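Local coordinates for protein amidohydrolase (Brucella melitensis biovar Abortus, PDB 4F0L) that probably acts as a metal-dependent deaminase of the amidohydrolase family, and holds an iron(III) ion in its metal site, at residues 424-427 with 433-436; 413-416 with 420-423. All coordinates share one frame; numbering follows the deposited sequence.

Contact 1: 424-427 with 433-436; sequences CDVW and QVEG
With chi1 at -63°, Asp-425 sets its carboxylate beside its own backbone N and opposite its carbonyl carbon, and the small chi2 of -10° turns OD1 across to the partner strand. There OD1 accepts the amide of Gly-436, N to OD1 3.0 Å, in a nearly straight bond that runs almost along the C-O axis of the carboxylate. The same oxygen also lies against the backbone of Glu-435, 3.3 Å from its CA, with the side-chain CG a little farther out; the Glu-435 carboxylate is not in contact, its OE1 staying 5.5 Å from OD1 of Asp-425. The other carboxylate oxygen, OD2, forms a salt bridge with NZ of Lys-432 and accepts a hydrogen bond from Gln-54; with both oxygens engaged, the rotation of the buried carboxylate is fixed and its polar atoms are satisfied.

Val-426 and Val-434 form an antiparallel hydrogen-bonded pair. Val-426 N donates to Val-434 O at 3.0 Å, and in return Val-426 O takes two amides: Val-434 N at 3.3 Å, in the carbonyl plane on a lone pair, and Gln-433 N at 2.8 Å, nearly in line with the C=O bond. Gln-433 and Val-434 thus both face Val-426, a classic beta bulge. The two valine side chains lie side by side and point the same way, CB of Val-426 being 3.7 Å from CB of Val-434. CG1 of Val-434, anti to its backbone N (chi1 177°), comes within 3.5 Å of Cys-424 O.

A second classic bulge, Cys-424 and Asp-425 opposite Ser-397, marks the other edge of strand 422-428. This strand and 431-435 form a beta hairpin; 422-428 is flanked on its far side by strand 395-399, where Phe-395 meets the Trp-427 ring, and 431-435 is followed across the sheet by the short strand 438-439.

Contact 2: 413-416 with 420-423; sequences DGWI and RAHV
Gly-414 O accepts the amide of Arg-420, N to O 2.9 Å, in an almost straight N-H...O bond of 169°, with the donor well above the carbonyl plane. CB of Arg-420 lies 3.7 Å from the same oxygen, Gly-414 O, while the rest of its side chain, bent at chi2, leads away to the second subunit, where NH2 is hydrogen-bonded to Tyr-71 O and the guanidinium makes a cation-pi contact with the Tyr-71 ring of that subunit.

The bond ties the last turn of helix 408-417 to the chain that emerges from it, at a tight helix-to-strand connection leading into strand 422-428. Trp-415 packs along the chain leading into this strand. Its CG stands anti to the backbone N (chi1 -179°), which places the indole beside three successive residues: CB meets the methyl CB of Ala-421 at 4.0 Å, CD1 approaches Ala-421 O at 3.3 Å, and farther out CZ2 touches CG2 of Val-423, also at 4.0 Å. The indole and the valine side chain are set at a slant to one another. Leu-398 of strand 395-399 and Ile-336 of helix 336-351 also pack against Trp-415.

Overall arrangement
Contact 2 comes first along the chain, and contact 1 begins where its second segment ends: Val-423 is followed directly by Cys-424. Both use strand 422-428, contact 2 at its start and contact 1 farther along, and their centres are about 15 Å apart. Together they trace a continuous path from helix 408-417 through strand 422-428 and back along strand 431-435, on the same side of the chain's centre. The two strands extend the mixed sheet that also holds strands 395-399 and 56-66, the latter carrying the iron ligand His-65. Both contacts lie away from the metal site itself; contact 2 alone reaches the second subunit, through Arg-420 and Asp-413.

Contact 1: 424-427 with 433-436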
# COMPACT_ATOMS: atom_id res chain seq x y z
N CYS B 424 14.11 9.85 6.44
CA CYS B 424 14.78 11.15 6.40
C CYS B 424 16.21 11.00 5.82
O CYS B 424 16.42 11.19 4.63
CB CYS B 424 14.78 11.79 7.78
SG CYS B 424 15.22 13.54 7.73
N ASP B 425 17.17 10.60 6.65
CA ASP B 425 18.54 10.36 6.19
C ASP B 425 18.85 8.88 6.10
O ASP B 425 18.29 8.05 6.83
CB ASP B 425 19.54 11.05 7.13
CG ASP B 425 19.38 12.56 7.13
OD1 ASP B 425 18.65 13.12 6.30
OD2 ASP B 425 20.02 13.24 7.98
N VAL B 426 19.78 8.53 5.22
CA VAL B 426 20.19 7.17 5.06
C VAL B 426 21.69 7.13 4.84
O VAL B 426 22.20 7.86 3.99
CB VAL B 426 19.48 6.51 3.85
CG1 VAL B 426 19.94 5.07 3.71
CG2 VAL B 426 17.94 6.63 3.93
N TRP B 427 22.39 6.31 5.63
CA TRP B 427 23.81 6.11 5.51
C TRP B 427 24.11 4.71 5.08
O TRP B 427 23.52 3.74 5.59
CB TRP B 427 24.45 6.27 6.84
CG TRP B 427 24.38 7.64 7.49
CD1 TRP B 427 25.37 8.60 7.55
CD2 TRP B 427 23.25 8.22 8.20
NE1 TRP B 427 24.95 9.70 8.25
CE2 TRP B 427 23.68 9.53 8.67
CE3 TRP B 427 21.95 7.80 8.47
CZ2 TRP B 427 22.83 10.37 9.38
CZ3 TRP B 427 21.14 8.62 9.24
CH2 TRP B 427 21.56 9.89 9.67
N GLN B 433 23.84 8.98 2.02
CA GLN B 433 23.43 8.98 0.64
C GLN B 433 22.11 9.73 0.44
O GLN B 433 21.92 10.31 -0.62
CB GLN B 433 23.33 7.56 0.07
CG GLN B 433 24.65 6.80 0.01
CD GLN B 433 25.60 7.38 -1.03
OE1 GLN B 433 25.21 8.26 -1.80
NE2 GLN B 433 26.86 6.94 -1.03
N VAL B 434 21.25 9.76 1.46
CA VAL B 434 19.94 10.36 1.38
C VAL B 434 19.82 11.38 2.50
O VAL B 434 20.18 11.10 3.65
CB VAL B 434 18.83 9.28 1.51
CG1 VAL B 434 17.43 9.95 1.52
CG2 VAL B 434 18.99 8.24 0.40
N GLU B 435 19.38 12.57 2.15
CA GLU B 435 19.18 13.64 3.11
C GLU B 435 17.74 14.19 2.97
O GLU B 435 17.36 14.61 1.90
CB GLU B 435 20.18 14.76 2.93
CG GLU B 435 20.05 15.79 4.03
CD GLU B 435 20.99 16.93 3.87
OE1 GLU B 435 22.16 16.74 4.23
OE2 GLU B 435 20.56 18.00 3.38
N GLY B 436 16.99 14.24 4.07
CA GLY B 436 15.61 14.69 4.05
C GLY B 436 14.83 14.00 2.93
O GLY B 436 14.10 14.65 2.20

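Contact 2: 413-416 with 420-423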
# COMPACT_ATOMS: atom_id res chain seq x y z
N ASP B 413 4.93 1.56 13.98
CA ASP B 413 3.55 1.31 13.56
C ASP B 413 2.98 2.49 12.78
O ASP B 413 2.24 2.31 11.81
CB ASP B 413 2.69 0.93 14.77
CG ASP B 413 3.05 -0.45 15.32
OD1 ASP B 413 3.49 -1.31 14.55
OD2 ASP B 413 2.85 -0.69 16.50
N GLY B 414 3.40 3.70 13.11
CA GLY B 414 2.94 4.91 12.42
C GLY B 414 3.50 4.97 11.03
O GLY B 414 2.82 5.29 10.05
N TRP B 415 4.75 4.60 10.94
CA TRP B 415 5.46 4.54 9.69
C TRP B 415 4.86 3.52 8.78
O TRP B 415 4.57 3.80 7.62
CB TRP B 415 6.91 4.16 9.96
CG TRP B 415 7.81 4.06 8.78
CD1 TRP B 415 7.70 4.71 7.54
CD2 TRP B 415 9.05 3.31 8.70
NE1 TRP B 415 8.74 4.39 6.73
CE2 TRP B 415 9.60 3.57 7.38
CE3 TRP B 415 9.73 2.45 9.56
CZ2 TRP B 415 10.79 2.99 6.96
CZ3 TRP B 415 10.91 1.86 9.12
CH2 TRP B 415 11.43 2.14 7.85
N ILE B 416 4.69 2.30 9.28
CA ILE B 416 4.36 1.18 8.41
C ILE B 416 2.87 1.11 8.09
O ILE B 416 2.51 0.75 6.98
CB ILE B 416 4.80 -0.15 9.05
CG1 ILE B 416 6.32 -0.23 9.06
CG2 ILE B 416 4.18 -1.35 8.32
CD1 ILE B 416 6.89 -1.26 10.03
N ARG B 420 2.43 7.89 8.85
CA ARG B 420 2.68 9.04 9.73
C ARG B 420 4.19 9.37 9.96
O ARG B 420 4.51 10.29 10.71
CB ARG B 420 1.99 8.79 11.08
CG ARG B 420 0.46 8.88 11.05
CD ARG B 420 -0.12 10.27 10.89
NE ARG B 420 -1.58 10.18 10.73
CZ ARG B 420 -2.47 10.17 11.73
NH1 ARG B 420 -2.07 10.36 12.98
NH2 ARG B 420 -3.76 10.04 11.47
N ALA B 421 5.09 8.58 9.38
CA ALA B 421 6.51 8.90 9.31
C ALA B 421 7.00 8.51 7.95
O ALA B 421 6.33 7.73 7.28
CB ALA B 421 7.31 8.15 10.38
N HIS B 422 8.20 9.01 7.62
CA HIS B 422 8.90 8.74 6.38
C HIS B 422 10.41 8.70 6.61
O HIS B 422 10.92 9.22 7.59
CB HIS B 422 8.55 9.81 5.35
CG HIS B 422 7.07 9.99 5.14
ND1 HIS B 422 6.32 10.88 5.85
CD2 HIS B 422 6.17 9.31 4.29
CE1 HIS B 422 5.03 10.78 5.47
NE2 HIS B 422 4.94 9.82 4.52
N VAL B 423 11.12 8.09 5.68
CA VAL B 423 12.62 8.08 5.69
C VAL B 423 13.19 9.50 5.55
O VAL B 423 12.75 10.28 4.70
CB VAL B 423 13.14 7.16 4.57
CG1 VAL B 423 14.66 7.33 4.36
CG2 VAL B 423 12.78 5.72 4.86